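Local coordinates for FixK2 protein (Bradyrhizobium japonicum, PDB 4I2O) that binds DNA as a dimeric transcription factor of the CRP/FNR superfamily and probably regulates genes of nitrogen fixation, at residues F92-G97 and R132-M137; R160-L165 and Q225-L230. The protein carries 1 engineered substitution. All coordinates share one frame; numbering follows the deposited sequence.

Contact 1 (F92-G97 and R132-M137); sequences FGLESG and RKLWAM
Leu94 reaches from a loop of the cyclic nucleotide-binding-type beta-roll onto Leu134 and Met137 of helix 128-154, the long dimer helix that in CRP/FNR proteins joins the sensor and DNA-binding domains. CB already points from the loop at the helix. Next, CG lies anti to the backbone N (chi1 -178°), which carries the branch point onward to the helix surface, and there both methyls meet the tip of Leu134. CD1 lies 3.9 Å from Leu134 CD2. The other methyl, Leu94 CD2, also reaches Met137: it sits 3.7 Å from CE of Met137 and 3.8 Å from CB of the same residue, and its approach to the Leu134 backbone O is 3.8 Å. It thus rests against both ends of the methionine, whose chain bends at chi3 (50°) and folds CE back toward CB so that both can reach it. Both partners cross the leucine at about a right angle. No hydrogen bond spans these two segments. Val61 of strand 60-64 also packs on Leu94, while Trp135 of the second subunit packs on both Leu94 and Leu134, tying the loop into the dimer interface. Ser96 OG adds a polar link there, a hydrogen bond to Arg132 NH1 of that subunit. On the helix side, Leu134 CD2 lies 3.9 Å from CD2 of Leu94 as well as from its CD1.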
ATOM      1  N   PHE A  92       9.167  -5.502 -12.335  1.00 22.37           N
ATOM      2  CA  PHE A  92       9.375  -4.887 -11.019  1.00 23.35           C
ATOM      3  C   PHE A  92      10.531  -3.900 -11.085  1.00 24.62           C
ATOM      4  O   PHE A  92      11.325  -3.870 -12.046  1.00 25.37           O
ATOM      5  CB  PHE A  92       9.586  -5.953  -9.919  1.00 25.95           C
ATOM      6  CG  PHE A  92      10.873  -6.762 -10.077  1.00 24.55           C
ATOM      7  CD1 PHE A  92      12.009  -6.416  -9.347  1.00 22.83           C
ATOM      8  CD2 PHE A  92      10.934  -7.875 -10.923  1.00 20.83           C
ATOM      9  CE1 PHE A  92      13.176  -7.140  -9.456  1.00 22.22           C
ATOM     10  CE2 PHE A  92      12.135  -8.627 -11.086  1.00 22.38           C
ATOM     11  CZ  PHE A  92      13.267  -8.273 -10.347  1.00 23.79           C
ATOM     12  N   GLY A  93      10.594  -3.059 -10.072  1.00 24.76           N
ATOM     13  CA  GLY A  93      11.665  -2.085  -9.924  1.00 29.48           C
ATOM     14  C   GLY A  93      11.422  -0.785 -10.641  1.00 27.95           C
ATOM     15  O   GLY A  93      12.313   0.073 -10.659  1.00 27.62           O
ATOM     16  N   LEU A  94      10.240  -0.630 -11.259  1.00 24.16           N
ATOM     17  CA  LEU A  94       9.859   0.625 -11.913  1.00 28.16           C
ATOM     18  C   LEU A  94       9.578   1.703 -10.867  1.00 29.05           C
ATOM     19  O   LEU A  94       8.774   1.495  -9.942  1.00 29.22           O
ATOM     20  CB  LEU A  94       8.611   0.441 -12.801  1.00 26.58           C
ATOM     21  CG  LEU A  94       8.160   1.705 -13.573  1.00 30.28           C
ATOM     22  CD1 LEU A  94       9.183   2.195 -14.607  1.00 30.05           C
ATOM     23  CD2 LEU A  94       6.796   1.416 -14.194  1.00 32.68           C
ATOM     24  N   GLU A  95      10.272   2.828 -10.996  1.00 31.74           N
ATOM     25  CA  GLU A  95      10.067   3.968 -10.097  1.00 31.07           C
ATOM     26  C   GLU A  95       9.919   5.233 -10.885  1.00 28.57           C
ATOM     27  O   GLU A  95      10.646   5.488 -11.903  1.00 31.32           O
ATOM     28  CB  GLU A  95      11.207   4.100  -9.081  1.00 32.96           C
ATOM     29  CG  GLU A  95      11.364   2.853  -8.171  1.00 31.51           C
ATOM     30  CD  GLU A  95      10.493   2.886  -6.901  1.00 35.52           C
ATOM     31  OE1 GLU A  95       9.715   3.852  -6.719  1.00 35.19           O
ATOM     32  OE2 GLU A  95      10.589   1.939  -6.093  1.00 30.82           O
ATOM     33  N   SER A  96       8.964   6.063 -10.444  1.00 28.59           N
ATOM     34  CA  SER A  96       8.814   7.340 -11.065  1.00 32.45           C
ATOM     35  C   SER A  96       9.938   8.201 -10.512  1.00 32.52           C
ATOM     36  O   SER A  96      10.506   9.045 -11.213  1.00 38.43           O
ATOM     37  CB  SER A  96       7.474   7.950 -10.665  1.00 31.04           C
ATOM     38  OG  SER A  96       7.462   9.321 -10.970  1.00 36.13           O
ATOM     39  N   GLY A  97      10.240   7.994  -9.236  1.00 34.61           N
ATOM     40  CA  GLY A  97      11.257   8.794  -8.576  1.00 40.73           C
ATOM     41  C   GLY A  97      12.637   8.201  -8.811  1.00 44.65           C
ATOM     42  O   GLY A  97      12.806   7.288  -9.634  1.00 44.36           O
ATOM     43  N   ARG A 132       1.767   6.168 -20.903  1.00 33.44           N
ATOM     44  CA  ARG A 132       0.515   5.742 -20.319  1.00 30.92           C
ATOM     45  C   ARG A 132       0.629   4.348 -19.684  1.00 32.89           C
ATOM     46  O   ARG A 132       0.062   4.049 -18.618  1.00 32.77           O
ATOM     47  CB  ARG A 132      -0.533   5.770 -21.428  1.00 41.61           C
ATOM     48  CG  ARG A 132      -1.917   5.392 -20.978  1.00 47.72           C
ATOM     49  CD  ARG A 132      -2.454   6.492 -20.089  1.00 56.74           C
ATOM     50  NE  ARG A 132      -3.676   6.102 -19.398  1.00 56.41           N
ATOM     51  CZ  ARG A 132      -3.694   5.391 -18.273  1.00 53.68           C
ATOM     52  NH1 ARG A 132      -2.549   4.976 -17.707  1.00 36.18           N
ATOM     53  NH2 ARG A 132      -4.867   5.098 -17.720  1.00 56.17           N
ATOM     54  N   LYS A 133       1.391   3.481 -20.335  1.00 31.25           N
ATOM     55  CA  LYS A 133       1.605   2.111 -19.807  1.00 28.23           C
ATOM     56  C   LYS A 133       2.454   2.158 -18.552  1.00 26.30           C
ATOM     57  O   LYS A 133       2.193   1.425 -17.584  1.00 33.77           O
ATOM     58  CB  LYS A 133       2.304   1.283 -20.898  1.00 34.79           C
ATOM     59  CG  LYS A 133       2.797  -0.052 -20.358  1.00 40.75           C
ATOM     60  N   LEU A 134       3.456   3.034 -18.523  1.00 27.99           N
ATOM     61  CA  LEU A 134       4.259   3.188 -17.294  1.00 29.13           C
ATOM     62  C   LEU A 134       3.405   3.623 -16.101  1.00 28.20           C
ATOM     63  O   LEU A 134       3.456   3.032 -15.009  1.00 24.14           O
ATOM     64  CB  LEU A 134       5.435   4.146 -17.523  1.00 30.80           C
ATOM     65  CG  LEU A 134       6.543   3.640 -18.478  1.00 31.54           C
ATOM     66  CD1 LEU A 134       7.541   4.764 -18.700  1.00 37.66           C
ATOM     67  CD2 LEU A 134       7.269   2.275 -17.996  1.00 29.34           C
ATOM     68  N   TRP A 135       2.592   4.658 -16.311  1.00 26.44           N
ATOM     69  CA  TRP A 135       1.623   5.073 -15.278  1.00 24.24           C
ATOM     70  C   TRP A 135       0.727   3.898 -14.888  1.00 23.95           C
ATOM     71  O   TRP A 135       0.525   3.603 -13.696  1.00 23.34           O
ATOM     72  CB  TRP A 135       0.771   6.201 -15.848  1.00 26.69           C
ATOM     73  CG  TRP A 135      -0.169   6.787 -14.846  1.00 30.25           C
ATOM     74  CD1 TRP A 135      -0.147   6.632 -13.474  1.00 25.86           C
ATOM     75  CD2 TRP A 135      -1.297   7.597 -15.153  1.00 26.83           C
ATOM     76  NE1 TRP A 135      -1.202   7.364 -12.926  1.00 21.85           N
ATOM     77  CE2 TRP A 135      -1.924   7.939 -13.946  1.00 28.15           C
ATOM     78  CE3 TRP A 135      -1.844   8.056 -16.351  1.00 26.70           C
ATOM     79  CZ2 TRP A 135      -3.081   8.757 -13.900  1.00 31.20           C
ATOM     80  CZ3 TRP A 135      -3.012   8.871 -16.299  1.00 35.08           C
ATOM     81  CH2 TRP A 135      -3.597   9.194 -15.085  1.00 37.52           C
ATOM     82  N   ALA A 136       0.195   3.185 -15.878  1.00 26.11           N
ATOM     83  CA  ALA A 136      -0.652   2.012 -15.568  1.00 25.45           C
ATOM     84  C   ALA A 136       0.089   0.979 -14.735  1.00 28.53           C
ATOM     85  O   ALA A 136      -0.508   0.370 -13.855  1.00 25.30           O
ATOM     86  CB  ALA A 136      -1.208   1.381 -16.867  1.00 29.12           C
ATOM     87  N   MET A 137       1.380   0.756 -15.000  1.00 26.12           N
ATOM     88  CA  MET A 137       2.116  -0.225 -14.178  1.00 23.44           C
ATOM     89  C   MET A 137       2.141   0.194 -12.721  1.00 24.04           C
ATOM     90  O   MET A 137       1.838  -0.606 -11.805  1.00 21.51           O
ATOM     91  CB  MET A 137       3.542  -0.413 -14.737  1.00 24.60           C
ATOM     92  CG  MET A 137       3.466  -1.085 -16.132  1.00 39.24           C
ATOM     93  SD  MET A 137       4.964  -1.098 -17.157  1.00 40.30           S
ATOM     94  CE  MET A 137       6.108  -1.739 -15.940  1.00 55.28           C
TER

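Contact 2 (R160-L165 and Q225-L230); sequences RVATFL and QRLHNL
A chi1 of -166° turns Leu227 CG away from its own N and lets the two methyls spread over helix 157-172, one toward Ala162 and the other toward Leu165. In Leu165 a chi1 of -71° helps to bring CD1 beside both of those methyls, and the two leucines cross at about a right angle. This is packing inside the winged helix-turn-helix domain of the Crp type: the short C-terminal helix 224-228, which follows the last strand of the wing, lies against the first helix of the domain. The backbones come closest at Ala162 and Leu227, whose CA atoms are 5.9 Å apart, a spacing helped by the small alanine. Ala162 CB fits against CD1 of Leu227 at 3.8 Å and also lies 3.6 Å from the Leu227 carbonyl O, an atom that accepts the Leu230 N-H. One turn along the helix, Leu165 CB touches Leu227 CD2 at 3.6 Å. Leu230 borders the patch, its CB 4.1 Å from Ala162 CB. Leu205 of helix 195-207, the position of the DNA-recognition helix in CRP-type proteins, packs on both Leu165 and Leu230, and Ile210 packs on Leu227, so the pair is continuous with the domain's apolar core. The outer surface of the short helix is polar: Gln225 NE2 donates to Asn229 OD1 at 3.0 Å (142° at the hydrogen), the oxygen lying in the glutamine's amide plane while the donor is tilted from the asparagine's carbonyl plane.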
ATOM      1  N   ARG A 160      -6.232 -13.821   5.976  1.00 14.78           N
ATOM      2  CA  ARG A 160      -5.014 -13.476   5.265  1.00 17.12           C
ATOM      3  C   ARG A 160      -4.475 -14.669   4.527  1.00 13.97           C
ATOM      4  O   ARG A 160      -4.047 -14.547   3.372  1.00 14.70           O
ATOM      5  CB  ARG A 160      -3.913 -12.976   6.219  1.00 12.74           C
ATOM      6  CG  ARG A 160      -4.325 -11.699   7.020  1.00 12.61           C
ATOM      7  CD  ARG A 160      -3.254 -11.316   8.018  1.00 14.70           C
ATOM      8  NE  ARG A 160      -3.860 -10.212   8.850  1.00 16.77           N
ATOM      9  CZ  ARG A 160      -3.177  -9.225   9.431  1.00 15.73           C
ATOM     10  NH1 ARG A 160      -1.853  -9.132   9.317  1.00 18.95           N
ATOM     11  NH2 ARG A 160      -3.855  -8.298  10.150  1.00 15.51           N
ATOM     12  N   VAL A 161      -4.448 -15.808   5.181  1.00 15.08           N
ATOM     13  CA  VAL A 161      -3.907 -16.994   4.495  1.00 15.71           C
ATOM     14  C   VAL A 161      -4.770 -17.454   3.326  1.00 15.08           C
ATOM     15  O   VAL A 161      -4.255 -17.808   2.252  1.00 19.79           O
ATOM     16  CB  VAL A 161      -3.717 -18.157   5.531  1.00 15.30           C
ATOM     17  CG1 VAL A 161      -3.332 -19.509   4.799  1.00 16.98           C
ATOM     18  CG2 VAL A 161      -2.544 -17.766   6.491  1.00 16.23           C
ATOM     19  N   ALA A 162      -6.078 -17.389   3.484  1.00 19.85           N
ATOM     20  CA  ALA A 162      -6.956 -17.768   2.392  1.00 20.34           C
ATOM     21  C   ALA A 162      -6.793 -16.763   1.250  1.00 20.46           C
ATOM     22  O   ALA A 162      -6.793 -17.154   0.084  1.00 20.92           O
ATOM     23  CB  ALA A 162      -8.388 -17.796   2.870  1.00 20.70           C
ATOM     24  N   THR A 163      -6.665 -15.476   1.579  1.00 16.42           N
ATOM     25  CA  THR A 163      -6.429 -14.478   0.493  1.00 16.86           C
ATOM     26  C   THR A 163      -5.159 -14.854  -0.274  1.00 19.99           C
ATOM     27  O   THR A 163      -5.151 -14.875  -1.505  1.00 18.96           O
ATOM     28  CB  THR A 163      -6.274 -13.060   1.052  1.00 18.48           C
ATOM     29  OG1 THR A 163      -7.492 -12.762   1.689  1.00 21.00           O
ATOM     30  CG2 THR A 163      -6.070 -12.030  -0.124  1.00 18.82           C
ATOM     31  N   PHE A 164      -4.091 -15.139   0.466  1.00 16.94           N
ATOM     32  CA  PHE A 164      -2.797 -15.456  -0.108  1.00 20.16           C
ATOM     33  C   PHE A 164      -2.920 -16.669  -1.011  1.00 18.25           C
ATOM     34  O   PHE A 164      -2.433 -16.662  -2.175  1.00 17.32           O
ATOM     35  CB  PHE A 164      -1.787 -15.731   1.006  1.00 17.37           C
ATOM     36  CG  PHE A 164      -0.519 -16.406   0.518  1.00 18.92           C
ATOM     37  CD1 PHE A 164       0.492 -15.619  -0.100  1.00 18.48           C
ATOM     38  CD2 PHE A 164      -0.332 -17.761   0.687  1.00 17.70           C
ATOM     39  CE1 PHE A 164       1.680 -16.185  -0.552  1.00 23.70           C
ATOM     40  CE2 PHE A 164       0.870 -18.402   0.212  1.00 19.52           C
ATOM     41  CZ  PHE A 164       1.885 -17.582  -0.397  1.00 22.04           C
ATOM     42  N   LEU A 165      -3.514 -17.758  -0.529  1.00 16.75           N
ATOM     43  CA  LEU A 165      -3.639 -18.983  -1.373  1.00 18.77           C
ATOM     44  C   LEU A 165      -4.416 -18.735  -2.666  1.00 20.55           C
ATOM     45  O   LEU A 165      -4.055 -19.204  -3.747  1.00 21.11           O
ATOM     46  CB  LEU A 165      -4.371 -20.047  -0.613  1.00 19.62           C
ATOM     47  CG  LEU A 165      -3.556 -20.648   0.530  1.00 19.76           C
ATOM     48  CD1 LEU A 165      -4.445 -21.467   1.520  1.00 21.24           C
ATOM     49  CD2 LEU A 165      -2.331 -21.454   0.019  1.00 19.07           C
ATOM     50  N   GLN A 225     -14.154 -22.287  -3.682  1.00 29.17           N
ATOM     51  CA  GLN A 225     -15.304 -21.583  -3.094  1.00 30.47           C
ATOM     52  C   GLN A 225     -15.236 -21.581  -1.573  1.00 33.41           C
ATOM     53  O   GLN A 225     -15.439 -20.523  -0.929  1.00 32.56           O
ATOM     54  CB  GLN A 225     -16.628 -22.199  -3.571  1.00 31.38           C
ATOM     55  CG  GLN A 225     -17.871 -21.389  -3.199  1.00 41.66           C
ATOM     56  CD  GLN A 225     -17.781 -19.947  -3.665  1.00 41.03           C
ATOM     57  OE1 GLN A 225     -17.649 -19.677  -4.875  1.00 41.32           O
ATOM     58  NE2 GLN A 225     -17.838 -19.008  -2.713  1.00 35.13           N
ATOM     59  N   ARG A 226     -14.960 -22.741  -0.980  1.00 29.71           N
ATOM     60  CA  ARG A 226     -14.855 -22.773   0.480  1.00 30.89           C
ATOM     61  C   ARG A 226     -13.763 -21.869   0.977  1.00 31.75           C
ATOM     62  O   ARG A 226     -13.879 -21.253   2.032  1.00 31.44           O
ATOM     63  CB  ARG A 226     -14.620 -24.184   1.003  1.00 37.78           C
ATOM     64  CG  ARG A 226     -15.896 -25.001   1.108  1.00 51.44           C
ATOM     65  CD  ARG A 226     -15.621 -26.459   1.502  1.00 55.49           C
ATOM     66  NE  ARG A 226     -15.234 -26.607   2.901  1.00 58.72           N
ATOM     67  CZ  ARG A 226     -14.537 -27.640   3.359  1.00 58.42           C
ATOM     68  NH1 ARG A 226     -14.138 -28.603   2.513  1.00 52.99           N
ATOM     69  NH2 ARG A 226     -14.225 -27.697   4.648  1.00 57.51           N
ATOM     70  N   LEU A 227     -12.667 -21.790   0.231  1.00 29.55           N
ATOM     71  CA  LEU A 227     -11.559 -20.937   0.651  1.00 28.50           C
ATOM     72  C   LEU A 227     -11.908 -19.466   0.466  1.00 33.64           C
ATOM     73  O   LEU A 227     -11.513 -18.620   1.290  1.00 34.73           O
ATOM     74  CB  LEU A 227     -10.270 -21.302  -0.135  1.00 26.13           C
ATOM     75  CG  LEU A 227      -8.920 -20.799   0.326  1.00 29.99           C
ATOM     76  CD1 LEU A 227      -8.581 -21.386   1.700  1.00 27.74           C
ATOM     77  CD2 LEU A 227      -7.836 -21.159  -0.711  1.00 29.21           C
ATOM     78  N   HIS A 228     -12.622 -19.141  -0.621  1.00 28.28           N
ATOM     79  CA  HIS A 228     -13.083 -17.768  -0.831  1.00 29.51           C
ATOM     80  C   HIS A 228     -13.990 -17.390   0.338  1.00 31.90           C
ATOM     81  O   HIS A 228     -13.984 -16.236   0.787  1.00 33.92           O
ATOM     82  CB  HIS A 228     -13.980 -17.690  -2.063  1.00 36.98           C
ATOM     83  CG  HIS A 228     -13.495 -16.763  -3.123  1.00 52.20           C
ATOM     84  ND1 HIS A 228     -13.597 -15.392  -3.016  1.00 56.43           N
ATOM     85  CD2 HIS A 228     -12.928 -17.014  -4.335  1.00 58.81           C
ATOM     86  CE1 HIS A 228     -13.099 -14.838  -4.112  1.00 66.70           C
ATOM     87  NE2 HIS A 228     -12.682 -15.798  -4.924  1.00 63.08           N
ATOM     88  N   ASN A 229     -14.800 -18.326   0.825  1.00 29.22           N
ATOM     89  CA  ASN A 229     -15.677 -17.981   1.981  1.00 29.87           C
ATOM     90  C   ASN A 229     -14.960 -17.668   3.285  1.00 31.62           C
ATOM     91  O   ASN A 229     -15.608 -17.198   4.243  1.00 31.71           O
ATOM     92  CB  ASN A 229     -16.673 -19.088   2.303  1.00 30.07           C
ATOM     93  CG  ASN A 229     -17.615 -19.347   1.180  1.00 35.53           C
ATOM     94  OD1 ASN A 229     -17.765 -18.517   0.277  1.00 31.86           O
ATOM     95  ND2 ASN A 229     -18.218 -20.532   1.181  1.00 31.37           N
ATOM     96  N   LEU A 230     -13.682 -18.024   3.356  1.00 29.85           N
ATOM     97  CA  LEU A 230     -12.879 -17.777   4.544  1.00 32.48           C
ATOM     98  C   LEU A 230     -12.086 -16.498   4.403  1.00 29.69           C
ATOM     99  O   LEU A 230     -11.422 -16.083   5.354  1.00 30.35           O
ATOM    100  CB  LEU A 230     -11.896 -18.925   4.770  1.00 27.98           C
ATOM    101  CG  LEU A 230     -12.536 -20.282   5.106  1.00 32.32           C
ATOM    102  CD1 LEU A 230     -11.425 -21.278   5.314  1.00 34.61           C
ATOM    103  CD2 LEU A 230     -13.383 -20.185   6.379  1.00 33.23           C
TER

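Both contacts are largely buried and apolar, without a hydrogen bond between their segments. Contact 1 joins a beta-roll loop to the dimer helix 128-154 and continues into the second subunit; contact 2 lies inside one DNA-binding domain, and no other protein chain touches it. In the first, one leucine presses on a leucine and a methionine beside a subunit interface; in the second, two helices pack closely through an alanine. They share no element, although helices 128-154 and 157-172 are consecutive, and their centres stand 30 Å apart on opposite sides of the chain's centre. Contact 1 is about 20 Å from the bound nucleic acid by nearest atoms, whereas contact 2 comes within about 6 Å.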